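Local structure of probable enoyl-CoA hydratase/isomerase (Mycobacterium abscessus, 3SWX) at residues B[10-15]-B[60-65]; B[47-52]-B[100-105]; B[106-111]-B[191-196]. The protein probably acts on acyl-CoA thioesters as an enoyl-CoA hydratase or isomerase of the crotonase family. All coordinates share one frame; numbering follows the deposited sequence.

In the fold
Followed from the N terminus, the chain lays down edge strand 11-16, and contact 1 closes the first loop by joining it to the end of strand 56-61 across the intervening strand 19-24. Contact 2 opens inside that loop, at the end of helix 35-50, and closes beyond it just before strand 105-109, so the two loops cross; a salt bridge from Arg15 to Asp51 ties them directly. Contact 3 starts where contact 2 stops: segment 106-111 is the immediate sequel of 100-105, and its long loop reaches helix 193-205. Contacts 1 and 3 share one sheet through the neighbouring strands 56-61 and 105-109, and probably a hydrogen bond from His110 to Gly63.

Contact 1: B[10-15]-B[60-65]; sequences TLRIRR and YGEGPL
Arg12 and Arg14, on the edge strand 11-16 of the main crotonase-fold sheet, meet Tyr60 and Glu62 at the end of strand 56-61 in a polar network that spans the strand between them. Its centre is Glu62 OE2, which accepts from two side chains. Arg12 NH1 forms a salt bridge to Glu62 OE2 at 2.8 Å, with the oxygen almost in the guanidinium plane but the nitrogen 42° above that of the carboxylate. Tyr60 OH donates to Glu62 OE2 at 2.7 Å, on the anti lone pair of that oxygen, and in turn accepts from Arg14 NH2 at 2.8 Å, a bond bent to 132° at the hydrogen. The hydroxyl thus relays between arginine and carboxylate.

The two arginines arrive by different routes. Arg12 is extended from CG to NE, whereas Arg14 turns back at chi3 (-85°), which brings their guanidinium groups face to face with CZ of Arg14 3.7 Å above the plane of Arg12. Glu62 OE2, 4.4 Å from Arg14 NH2 but well out of that guanidinium plane, probably helps to hold the pair by charge alone. At the same edge of Arg14 as Tyr60, a water accepts from Arg14 NE at 2.9 Å and donates to Arg12 O at 2.7 Å.

Strand 19-24 lies between the two segments, hydrogen-bonded through its backbone antiparallel to strand 11-16 and parallel to strand 56-61, with Val21 touching Tyr60.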
ATOM      1  N   THR B  10       1.198  26.969  24.327  1.00 28.32           N
ATOM      2  CA  THR B  10       2.197  26.140  23.625  1.00 26.71           C
ATOM      3  C   THR B  10       2.020  26.035  22.094  1.00 25.52           C
ATOM      4  O   THR B  10       2.789  25.343  21.433  1.00 24.73           O
ATOM      5  CB  THR B  10       2.206  24.709  24.208  1.00 26.90           C
ATOM      6  OG1 THR B  10       0.966  24.036  23.900  1.00 25.73           O
ATOM      7  CG2 THR B  10       2.392  24.772  25.743  1.00 27.45           C
ATOM      8  N   LEU B  11       1.019  26.709  21.536  1.00 24.68           N
ATOM      9  CA  LEU B  11       0.831  26.749  20.082  1.00 23.60           C
ATOM     10  C   LEU B  11       0.792  28.177  19.555  1.00 24.03           C
ATOM     11  O   LEU B  11       0.226  29.055  20.195  1.00 24.05           O
ATOM     12  CB  LEU B  11      -0.486  26.089  19.683  1.00 22.77           C
ATOM     13  CG  LEU B  11      -0.747  24.719  20.270  1.00 21.93           C
ATOM     14  CD1 LEU B  11      -2.193  24.310  19.970  1.00 19.89           C
ATOM     15  CD2 LEU B  11       0.265  23.774  19.678  1.00 21.47           C
ATOM     16  N   ARG B  12       1.373  28.371  18.377  1.00 23.36           N
ATOM     17  CA  ARG B  12       1.268  29.605  17.662  1.00 24.60           C
ATOM     18  C   ARG B  12       0.248  29.410  16.540  1.00 24.61           C
ATOM     19  O   ARG B  12       0.471  28.612  15.614  1.00 24.40           O
ATOM     20  CB  ARG B  12       2.623  29.995  17.073  1.00 24.80           C
ATOM     21  CG  ARG B  12       2.587  31.305  16.317  1.00 25.72           C
ATOM     22  CD  ARG B  12       3.803  31.450  15.438  1.00 28.65           C
ATOM     23  NE  ARG B  12       3.842  32.760  14.803  1.00 30.80           N
ATOM     24  CZ  ARG B  12       4.801  33.176  13.986  1.00 32.24           C
ATOM     25  NH1 ARG B  12       5.828  32.392  13.687  1.00 32.64           N
ATOM     26  NH2 ARG B  12       4.735  34.384  13.451  1.00 33.44           N
ATOM     27  N   ILE B  13      -0.859  30.134  16.619  1.00 23.97           N
ATOM     28  CA  ILE B  13      -1.926  29.979  15.664  1.00 24.71           C
ATOM     29  C   ILE B  13      -2.126  31.231  14.816  1.00 24.55           C
ATOM     30  O   ILE B  13      -2.156  32.347  15.334  1.00 24.45           O
ATOM     31  CB  ILE B  13      -3.239  29.576  16.390  1.00 25.38           C
ATOM     32  CG1 ILE B  13      -3.089  28.131  16.911  1.00 26.60           C
ATOM     33  CG2 ILE B  13      -4.444  29.726  15.451  1.00 26.17           C
ATOM     34  CD1 ILE B  13      -4.361  27.352  17.026  1.00 27.64           C
ATOM     35  N   ARG B  14      -2.260  31.030  13.509  1.00 23.84           N
ATOM     36  CA  ARG B  14      -2.601  32.102  12.599  1.00 24.38           C
ATOM     37  C   ARG B  14      -3.580  31.576  11.579  1.00 24.08           C
ATOM     38  O   ARG B  14      -3.683  30.347  11.396  1.00 22.62           O
ATOM     39  CB  ARG B  14      -1.355  32.609  11.863  1.00 24.60           C
ATOM     40  CG  ARG B  14      -0.259  33.170  12.750  1.00 26.83           C
ATOM     41  CD  ARG B  14       1.021  33.355  11.975  1.00 28.33           C
ATOM     42  NE  ARG B  14       1.809  32.124  11.911  1.00 28.92           N
ATOM     43  CZ  ARG B  14       2.858  31.927  11.111  1.00 30.16           C
ATOM     44  NH1 ARG B  14       3.260  32.858  10.264  1.00 30.91           N
ATOM     45  NH2 ARG B  14       3.507  30.776  11.148  1.00 30.28           N
ATOM     46  N   ARG B  15      -4.273  32.508  10.918  1.00 24.05           N
ATOM     47  CA  ARG B  15      -5.177  32.214   9.801  1.00 24.79           C
ATOM     48  C   ARG B  15      -4.745  32.941   8.550  1.00 24.48           C
ATOM     49  O   ARG B  15      -4.448  34.131   8.589  1.00 25.03           O
ATOM     50  CB  ARG B  15      -6.581  32.711  10.091  1.00 26.06           C
ATOM     51  CG  ARG B  15      -7.368  31.915  11.045  1.00 28.20           C
ATOM     52  CD  ARG B  15      -8.828  32.270  10.875  1.00 31.85           C
ATOM     53  NE  ARG B  15      -9.655  31.602  11.867  1.00 33.46           N
ATOM     54  CZ  ARG B  15     -10.950  31.330  11.712  1.00 34.87           C
ATOM     55  NH1 ARG B  15     -11.601  31.643  10.589  1.00 35.79           N
ATOM     56  NH2 ARG B  15     -11.594  30.727  12.688  1.00 35.70           N
ATOM     57  N   TYR B  60       3.034  22.538  11.782  1.00 17.42           N
ATOM     58  CA  TYR B  60       4.497  22.571  11.686  1.00 18.30           C
ATOM     59  C   TYR B  60       5.005  22.810  13.106  1.00 18.81           C
ATOM     60  O   TYR B  60       4.204  22.926  14.045  1.00 18.34           O
ATOM     61  CB  TYR B  60       4.967  23.683  10.730  1.00 18.47           C
ATOM     62  CG  TYR B  60       4.781  25.053  11.317  1.00 20.45           C
ATOM     63  CD1 TYR B  60       3.514  25.634  11.384  1.00 21.49           C
ATOM     64  CD2 TYR B  60       5.870  25.763  11.844  1.00 22.59           C
ATOM     65  CE1 TYR B  60       3.336  26.863  11.952  1.00 22.91           C
ATOM     66  CE2 TYR B  60       5.700  26.992  12.403  1.00 22.66           C
ATOM     67  CZ  TYR B  60       4.430  27.544  12.455  1.00 23.84           C
ATOM     68  OH  TYR B  60       4.245  28.778  13.024  1.00 25.79           O
ATOM     69  N   GLY B  61       6.320  22.858  13.268  1.00 19.10           N
ATOM     70  CA  GLY B  61       6.930  23.170  14.559  1.00 19.87           C
ATOM     71  C   GLY B  61       7.820  24.405  14.492  1.00 20.63           C
ATOM     72  O   GLY B  61       8.552  24.555  13.538  1.00 19.50           O
ATOM     73  N   GLU B  62       7.752  25.281  15.504  1.00 22.04           N
ATOM     74  CA  GLU B  62       8.682  26.429  15.618  1.00 23.74           C
ATOM     75  C   GLU B  62      10.055  25.958  16.095  1.00 24.65           C
ATOM     76  O   GLU B  62      10.167  24.919  16.740  1.00 24.96           O
ATOM     77  CB  GLU B  62       8.139  27.487  16.592  1.00 24.98           C
ATOM     78  CG  GLU B  62       6.907  28.292  16.076  1.00 25.55           C
ATOM     79  CD  GLU B  62       7.296  29.399  15.096  1.00 27.21           C
ATOM     80  OE1 GLU B  62       8.373  29.999  15.288  1.00 29.98           O
ATOM     81  OE2 GLU B  62       6.536  29.671  14.133  1.00 25.27           O
ATOM     82  N   GLY B  63      11.097  26.713  15.765  1.00 25.56           N
ATOM     83  CA  GLY B  63      12.446  26.413  16.216  1.00 26.16           C
ATOM     84  C   GLY B  63      13.195  25.347  15.419  1.00 26.31           C
ATOM     85  O   GLY B  63      12.859  25.062  14.260  1.00 26.51           O
ATOM     86  N   PRO B  64      14.216  24.741  16.038  1.00 26.35           N
ATOM     87  CA  PRO B  64      15.150  23.899  15.278  1.00 26.55           C
ATOM     88  C   PRO B  64      14.572  22.608  14.657  1.00 26.04           C
ATOM     89  O   PRO B  64      15.070  22.174  13.615  1.00 26.23           O
ATOM     90  CB  PRO B  64      16.260  23.567  16.286  1.00 26.96           C
ATOM     91  CG  PRO B  64      15.904  24.242  17.559  1.00 27.70           C
ATOM     92  CD  PRO B  64      14.725  25.101  17.371  1.00 27.02           C
ATOM     93  N   LEU B  65      13.545  22.015  15.261  1.00 25.15           N
ATOM     94  CA  LEU B  65      12.992  20.779  14.729  1.00 24.81           C
ATOM     95  C   LEU B  65      11.501  20.605  15.023  1.00 23.61           C
ATOM     96  O   LEU B  65      10.922  21.324  15.839  1.00 23.76           O
ATOM     97  CB  LEU B  65      13.798  19.597  15.249  1.00 25.14           C
ATOM     98  CG  LEU B  65      13.878  19.462  16.767  1.00 26.82           C
ATOM     99  CD1 LEU B  65      12.696  18.663  17.306  1.00 26.48           C
ATOM    100  CD2 LEU B  65      15.205  18.793  17.158  1.00 27.29           C
TER
HETATM  101  O   HOH W   1       1.040  29.609  13.189  1.00 15.48           O

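Contact 2: B[47-52]-B[100-105]; sequences EYETDT and QLSKPL
Glu49 grips Ser102 with both carboxylate oxygens. The backbone N of Ser102 points almost straight at Glu49 OE1 (2.9 Å, 177°) and Ser102 OG donates to Glu49 OE2 at 2.5 Å, each oxygen offering its syn lone pair. Beside this fork, Lys103 sends its ammonium to the end of the helix: NZ donates to Tyr48 O at 2.9 Å, from the face of that carbonyl opposite to Asp51 N. On the way its CE passes over the Tyr48 ring in a CH-pi contact, 4.2 Å from the centroid, helped by a bend at chi3 (-72°). Tyr48 OH donates in the carbonyl plane to Pro104 O at 2.7 Å, which fixes the far end of the ring that Lys103 CE crosses. Lys103 NZ has two further partners, a water that also donates to Glu49 O, and Leu54 O. A positive charge beside carbonyls at a helix C terminus is probably favourable.

In the next shell, Asp51 turns its carboxylate to Arg15 and to the backbone of Asp53.

The contact joins the end of helix 35-50 to the loop entering strand 105-109, with helix 209-225 touching Pro104, which also packs on Leu168 of a second subunit.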
ATOM      1  N   GLU B  47     -11.506  22.597  17.478  1.00 24.23           N
ATOM      2  CA  GLU B  47     -11.968  23.894  16.980  1.00 25.98           C
ATOM      3  C   GLU B  47     -11.961  23.911  15.445  1.00 25.12           C
ATOM      4  O   GLU B  47     -12.927  24.359  14.807  1.00 25.18           O
ATOM      5  CB  GLU B  47     -11.067  25.005  17.519  1.00 27.29           C
ATOM      6  CG  GLU B  47     -11.695  26.368  17.599  1.00 32.93           C
ATOM      7  CD  GLU B  47     -12.015  26.760  19.035  1.00 39.27           C
ATOM      8  OE1 GLU B  47     -11.055  26.885  19.842  1.00 41.92           O
ATOM      9  OE2 GLU B  47     -13.220  26.930  19.352  1.00 42.92           O
ATOM     10  N   TYR B  48     -10.882  23.401  14.848  1.00 23.70           N
ATOM     11  CA  TYR B  48     -10.768  23.384  13.390  1.00 23.15           C
ATOM     12  C   TYR B  48     -11.956  22.626  12.781  1.00 23.22           C
ATOM     13  O   TYR B  48     -12.632  23.112  11.864  1.00 22.42           O
ATOM     14  CB  TYR B  48      -9.407  22.786  12.966  1.00 21.85           C
ATOM     15  CG  TYR B  48      -9.296  22.427  11.502  1.00 20.58           C
ATOM     16  CD1 TYR B  48      -9.582  23.363  10.510  1.00 20.08           C
ATOM     17  CD2 TYR B  48      -8.891  21.143  11.105  1.00 18.97           C
ATOM     18  CE1 TYR B  48      -9.494  23.032   9.162  1.00 19.68           C
ATOM     19  CE2 TYR B  48      -8.802  20.800   9.762  1.00 18.65           C
ATOM     20  CZ  TYR B  48      -9.097  21.757   8.789  1.00 18.29           C
ATOM     21  OH  TYR B  48      -8.999  21.440   7.454  1.00 16.93           O
ATOM     22  N   GLU B  49     -12.202  21.445  13.332  1.00 24.15           N
ATOM     23  CA  GLU B  49     -13.250  20.532  12.878  1.00 25.17           C
ATOM     24  C   GLU B  49     -14.610  21.205  12.762  1.00 26.35           C
ATOM     25  O   GLU B  49     -15.315  21.013  11.788  1.00 27.04           O
ATOM     26  CB  GLU B  49     -13.344  19.327  13.847  1.00 25.43           C
ATOM     27  CG  GLU B  49     -14.457  18.325  13.541  1.00 25.57           C
ATOM     28  CD  GLU B  49     -14.161  17.468  12.324  1.00 25.23           C
ATOM     29  OE1 GLU B  49     -13.021  17.509  11.833  1.00 22.84           O
ATOM     30  OE2 GLU B  49     -15.072  16.746  11.869  1.00 24.62           O
ATOM     31  N   THR B  50     -14.980  22.010  13.746  1.00 28.05           N
ATOM     32  CA  THR B  50     -16.305  22.628  13.750  1.00 29.26           C
ATOM     33  C   THR B  50     -16.389  24.040  13.120  1.00 29.46           C
ATOM     34  O   THR B  50     -17.488  24.577  12.941  1.00 29.37           O
ATOM     35  CB  THR B  50     -16.836  22.666  15.179  1.00 30.13           C
ATOM     36  OG1 THR B  50     -15.900  23.356  16.006  1.00 32.00           O
ATOM     37  CG2 THR B  50     -17.005  21.237  15.708  1.00 30.49           C
ATOM     38  N   ASP B  51     -15.253  24.639  12.780  1.00 28.44           N
ATOM     39  CA  ASP B  51     -15.263  25.945  12.142  1.00 28.35           C
ATOM     40  C   ASP B  51     -15.480  25.855  10.627  1.00 28.01           C
ATOM     41  O   ASP B  51     -14.553  25.533   9.868  1.00 26.95           O
ATOM     42  CB  ASP B  51     -13.950  26.661  12.412  1.00 28.71           C
ATOM     43  CG  ASP B  51     -13.997  28.113  12.003  1.00 30.35           C
ATOM     44  OD1 ASP B  51     -13.286  28.924  12.620  1.00 33.39           O
ATOM     45  OD2 ASP B  51     -14.774  28.446  11.087  1.00 30.93           O
ATOM     46  N   THR B  52     -16.676  26.211  10.174  1.00 27.85           N
ATOM     47  CA  THR B  52     -17.019  26.063   8.761  1.00 27.95           C
ATOM     48  C   THR B  52     -16.313  27.086   7.836  1.00 27.94           C
ATOM     49  O   THR B  52     -16.378  26.964   6.602  1.00 28.06           O
ATOM     50  CB  THR B  52     -18.531  26.176   8.561  1.00 28.50           C
ATOM     51  OG1 THR B  52     -18.947  27.470   8.979  1.00 29.68           O
ATOM     52  CG2 THR B  52     -19.287  25.109   9.383  1.00 28.64           C
ATOM     53  N   GLN B 100     -11.759  10.693  13.488  1.00 21.90           N
ATOM     54  CA  GLN B 100     -10.828  11.380  12.616  1.00 21.95           C
ATOM     55  C   GLN B 100     -11.377  12.719  12.106  1.00 21.39           C
ATOM     56  O   GLN B 100     -12.600  12.942  12.068  1.00 21.36           O
ATOM     57  CB  GLN B 100     -10.474  10.489  11.425  1.00 22.18           C
ATOM     58  CG  GLN B 100      -9.669   9.283  11.803  1.00 24.30           C
ATOM     59  CD  GLN B 100     -10.406   8.011  11.599  1.00 30.05           C
ATOM     60  OE1 GLN B 100     -11.428   7.731  12.265  1.00 30.22           O
ATOM     61  NE2 GLN B 100      -9.897   7.201  10.668  1.00 30.77           N
ATOM     62  N   LEU B 101     -10.455  13.585  11.690  1.00 20.17           N
ATOM     63  CA  LEU B 101     -10.801  14.887  11.099  1.00 20.03           C
ATOM     64  C   LEU B 101     -11.598  14.763   9.797  1.00 19.59           C
ATOM     65  O   LEU B 101     -11.288  13.924   8.938  1.00 19.14           O
ATOM     66  CB  LEU B 101      -9.538  15.708  10.830  1.00 19.13           C
ATOM     67  CG  LEU B 101      -8.796  16.214  12.070  1.00 20.04           C
ATOM     68  CD1 LEU B 101      -7.509  16.938  11.662  1.00 17.86           C
ATOM     69  CD2 LEU B 101      -9.732  17.130  12.906  1.00 20.00           C
ATOM     70  N   SER B 102     -12.598  15.629   9.656  1.00 18.47           N
ATOM     71  CA  SER B 102     -13.485  15.654   8.486  1.00 18.66           C
ATOM     72  C   SER B 102     -12.919  16.497   7.380  1.00 16.97           C
ATOM     73  O   SER B 102     -13.434  16.481   6.266  1.00 16.47           O
ATOM     74  CB  SER B 102     -14.849  16.266   8.857  1.00 19.08           C
ATOM     75  OG  SER B 102     -15.530  15.433   9.769  1.00 22.49           O
ATOM     76  N   LYS B 103     -11.879  17.256   7.704  1.00 16.64           N
ATOM     77  CA  LYS B 103     -11.275  18.188   6.761  1.00 16.46           C
ATOM     78  C   LYS B 103      -9.766  17.999   6.761  1.00 16.32           C
ATOM     79  O   LYS B 103      -9.206  17.392   7.696  1.00 16.33           O
ATOM     80  CB  LYS B 103     -11.640  19.627   7.118  1.00 16.95           C
ATOM     81  CG  LYS B 103     -13.119  19.885   7.126  1.00 17.65           C
ATOM     82  CD  LYS B 103     -13.418  21.322   7.424  1.00 18.79           C
ATOM     83  CE  LYS B 103     -13.157  21.685   8.869  1.00 19.14           C
ATOM     84  NZ  LYS B 103     -13.644  23.068   9.138  1.00 20.12           N
ATOM     85  N   PRO B 104      -9.100  18.518   5.716  1.00 15.92           N
ATOM     86  CA  PRO B 104      -7.697  18.176   5.483  1.00 15.73           C
ATOM     87  C   PRO B 104      -6.726  18.705   6.527  1.00 15.56           C
ATOM     88  O   PRO B 104      -6.928  19.789   7.072  1.00 16.23           O
ATOM     89  CB  PRO B 104      -7.419  18.774   4.104  1.00 15.42           C
ATOM     90  CG  PRO B 104      -8.750  18.841   3.447  1.00 16.26           C
ATOM     91  CD  PRO B 104      -9.678  19.219   4.555  1.00 16.31           C
ATOM     92  N   LEU B 105      -5.717  17.898   6.834  1.00 15.65           N
ATOM     93  CA  LEU B 105      -4.583  18.293   7.657  1.00 15.85           C
ATOM     94  C   LEU B 105      -3.280  18.052   6.881  1.00 16.18           C
ATOM     95  O   LEU B 105      -3.040  16.974   6.346  1.00 16.16           O
ATOM     96  CB  LEU B 105      -4.563  17.524   8.967  1.00 15.53           C
ATOM     97  CG  LEU B 105      -3.423  17.862   9.941  1.00 17.00           C
ATOM     98  CD1 LEU B 105      -3.452  19.306  10.496  1.00 15.53           C
ATOM     99  CD2 LEU B 105      -3.366  16.842  11.116  1.00 14.26           C
TER
HETATM  100  O   HOH W   2     -16.347  22.517   9.169  1.00 27.12           O

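Contact 3: B[106-111]-B[191-196]; sequences LVAVHG and GEHVDT
The imidazole of His193 is sandwiched between two aliphatic groups. CB of His110 sits over one face, 3.8 Å from the ring centroid and 22° off its normal, a CH-pi contact, while CG2 of Val194, its own neighbour in the helix, covers the opposite face; both sit toward the rim of the ring. Ala108 O and CA of Gly191 lie at the edge, in the ring plane. The two imidazoles themselves meet obliquely, centroids 4.7 Å apart and planes inclined by 31°. Both histidines have CG placed between the backbone N and the carbonyl carbon, the crowded position; from a CB already directed at the other segment, chi1 74° in His110 sets its ring beside that of His193.

Next to the ring pair, back along the strand, the packing becomes that of a helix on a strand. Ala108 directs its methyl group at the first turn of the helix, where CB comes within 3.5 Å of His193 O and 4.5 Å of Val194 CG2; a side chain this small lets the backbones come close, with the CA atoms of Ala108 and His193 5.3 Å apart. The arrangement illustrates how a crotonase-type chain lays a helix against its sheet: after the edge strand 186-188 the chain turns back, and helix 193-205 packs on strand 105-109, two places further in. Leu106 extends the same interface along the helix to Ile200 and Ala201, and Tyr60 of the adjoining strand touches both Ala108 and Val194.

The helix start is itself tied down. Glu192 O accepts from Thr196 N and from Thr196 OG1, each at 2.9 Å and from opposite faces of the carbonyl plane. His110 NE2 is probably hydrogen-bonded to Gly63 O, in the loop following strand 56-61, and Asp130 touches both histidine side chains from strand 126-130.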
ATOM      1  N   LEU B 106      -2.446  19.078   6.798  1.00 16.30           N
ATOM      2  CA  LEU B 106      -1.147  18.930   6.188  1.00 15.88           C
ATOM      3  C   LEU B 106      -0.113  19.094   7.287  1.00 16.01           C
ATOM      4  O   LEU B 106      -0.297  19.893   8.205  1.00 16.24           O
ATOM      5  CB  LEU B 106      -0.936  19.981   5.087  1.00 15.47           C
ATOM      6  CG  LEU B 106      -1.935  19.967   3.921  1.00 15.84           C
ATOM      7  CD1 LEU B 106      -3.210  20.769   4.269  1.00 13.54           C
ATOM      8  CD2 LEU B 106      -1.292  20.502   2.659  1.00 13.88           C
ATOM      9  N   VAL B 107       0.971  18.334   7.206  1.00 16.06           N
ATOM     10  CA  VAL B 107       2.053  18.463   8.184  1.00 16.14           C
ATOM     11  C   VAL B 107       3.367  18.791   7.488  1.00 16.04           C
ATOM     12  O   VAL B 107       3.757  18.122   6.537  1.00 15.80           O
ATOM     13  CB  VAL B 107       2.183  17.202   9.073  1.00 15.86           C
ATOM     14  CG1 VAL B 107       3.507  17.197   9.829  1.00 15.47           C
ATOM     15  CG2 VAL B 107       1.004  17.128  10.059  1.00 16.20           C
ATOM     16  N   ALA B 108       4.021  19.850   7.959  1.00 15.81           N
ATOM     17  CA  ALA B 108       5.291  20.315   7.415  1.00 15.65           C
ATOM     18  C   ALA B 108       6.376  20.033   8.447  1.00 15.67           C
ATOM     19  O   ALA B 108       6.290  20.522   9.567  1.00 14.41           O
ATOM     20  CB  ALA B 108       5.231  21.829   7.118  1.00 15.59           C
ATOM     21  N   VAL B 109       7.396  19.261   8.055  1.00 16.32           N
ATOM     22  CA  VAL B 109       8.433  18.815   8.975  1.00 16.18           C
ATOM     23  C   VAL B 109       9.834  19.270   8.545  1.00 17.28           C
ATOM     24  O   VAL B 109      10.114  19.473   7.371  1.00 16.95           O
ATOM     25  CB  VAL B 109       8.427  17.246   9.209  1.00 16.60           C
ATOM     26  CG1 VAL B 109       7.037  16.746   9.691  1.00 14.65           C
ATOM     27  CG2 VAL B 109       8.900  16.458   7.967  1.00 13.91           C
ATOM     28  N   HIS B 110      10.703  19.412   9.539  1.00 17.96           N
ATOM     29  CA  HIS B 110      12.107  19.753   9.346  1.00 18.56           C
ATOM     30  C   HIS B 110      12.873  19.274  10.576  1.00 18.26           C
ATOM     31  O   HIS B 110      12.289  19.099  11.634  1.00 17.08           O
ATOM     32  CB  HIS B 110      12.265  21.263   9.212  1.00 18.83           C
ATOM     33  CG  HIS B 110      12.098  22.007  10.504  1.00 20.90           C
ATOM     34  ND1 HIS B 110      10.893  22.087  11.170  1.00 19.54           N
ATOM     35  CD2 HIS B 110      12.992  22.697  11.257  1.00 22.31           C
ATOM     36  CE1 HIS B 110      11.050  22.795  12.273  1.00 21.08           C
ATOM     37  NE2 HIS B 110      12.312  23.182  12.346  1.00 23.25           N
ATOM     38  N   GLY B 111      14.180  19.077  10.432  1.00 19.26           N
ATOM     39  CA  GLY B 111      15.018  18.572  11.532  1.00 19.96           C
ATOM     40  C   GLY B 111      14.580  17.187  11.982  1.00 20.19           C
ATOM     41  O   GLY B 111      14.012  16.422  11.200  1.00 18.85           O
ATOM     42  N   GLY B 191      13.951  25.256   5.124  1.00 22.09           N
ATOM     43  CA  GLY B 191      13.055  26.330   5.587  1.00 22.25           C
ATOM     44  C   GLY B 191      11.783  26.588   4.784  1.00 22.62           C
ATOM     45  O   GLY B 191      10.973  27.399   5.204  1.00 23.27           O
ATOM     46  N   GLU B 192      11.574  25.885   3.664  1.00 22.36           N
ATOM     47  CA  GLU B 192      10.416  26.141   2.777  1.00 22.43           C
ATOM     48  C   GLU B 192       9.219  25.228   2.999  1.00 20.69           C
ATOM     49  O   GLU B 192       8.238  25.304   2.259  1.00 19.85           O
ATOM     50  CB  GLU B 192      10.794  25.921   1.327  1.00 23.30           C
ATOM     51  CG  GLU B 192      12.092  26.449   0.936  1.00 28.67           C
ATOM     52  CD  GLU B 192      11.958  27.637   0.131  1.00 35.56           C
ATOM     53  OE1 GLU B 192      12.376  27.546  -1.050  1.00 40.52           O
ATOM     54  OE2 GLU B 192      11.413  28.638   0.677  1.00 40.99           O
ATOM     55  N   HIS B 193       9.338  24.323   3.956  1.00 19.52           N
ATOM     56  CA  HIS B 193       8.316  23.307   4.210  1.00 18.32           C
ATOM     57  C   HIS B 193       6.968  23.905   4.604  1.00 18.14           C
ATOM     58  O   HIS B 193       5.941  23.467   4.116  1.00 16.86           O
ATOM     59  CB  HIS B 193       8.790  22.313   5.276  1.00 17.84           C
ATOM     60  CG  HIS B 193       9.309  22.950   6.527  1.00 18.70           C
ATOM     61  ND1 HIS B 193      10.404  23.789   6.538  1.00 20.54           N
ATOM     62  CD2 HIS B 193       8.895  22.857   7.811  1.00 19.17           C
ATOM     63  CE1 HIS B 193      10.636  24.189   7.777  1.00 20.92           C
ATOM     64  NE2 HIS B 193       9.725  23.647   8.566  1.00 19.80           N
ATOM     65  N   VAL B 194       6.975  24.917   5.470  1.00 18.77           N
ATOM     66  CA  VAL B 194       5.715  25.543   5.914  1.00 19.29           C
ATOM     67  C   VAL B 194       5.045  26.305   4.755  1.00 19.12           C
ATOM     68  O   VAL B 194       3.877  26.090   4.471  1.00 19.34           O
ATOM     69  CB  VAL B 194       5.902  26.492   7.109  1.00 20.27           C
ATOM     70  CG1 VAL B 194       4.524  26.862   7.690  1.00 21.80           C
ATOM     71  CG2 VAL B 194       6.808  25.871   8.191  1.00 19.95           C
ATOM     72  N   ASP B 195       5.789  27.145   4.049  1.00 19.80           N
ATOM     73  CA  ASP B 195       5.209  27.847   2.882  1.00 20.24           C
ATOM     74  C   ASP B 195       4.741  26.908   1.762  1.00 19.15           C
ATOM     75  O   ASP B 195       3.752  27.207   1.110  1.00 19.30           O
ATOM     76  CB  ASP B 195       6.176  28.878   2.301  1.00 21.48           C
ATOM     77  CG  ASP B 195       6.440  30.038   3.259  1.00 24.94           C
ATOM     78  OD1 ASP B 195       5.577  30.348   4.113  1.00 28.22           O
ATOM     79  OD2 ASP B 195       7.521  30.620   3.155  1.00 30.02           O
ATOM     80  N   THR B 196       5.433  25.788   1.539  1.00 17.96           N
ATOM     81  CA  THR B 196       4.998  24.844   0.518  1.00 17.61           C
ATOM     82  C   THR B 196       3.695  24.204   0.969  1.00 17.22           C
ATOM     83  O   THR B 196       2.755  24.095   0.167  1.00 17.25           O
ATOM     84  CB  THR B 196       6.081  23.788   0.180  1.00 17.78           C
ATOM     85  OG1 THR B 196       7.250  24.460  -0.299  1.00 17.65           O
ATOM     86  CG2 THR B 196       5.603  22.796  -0.900  1.00 15.35           C
TER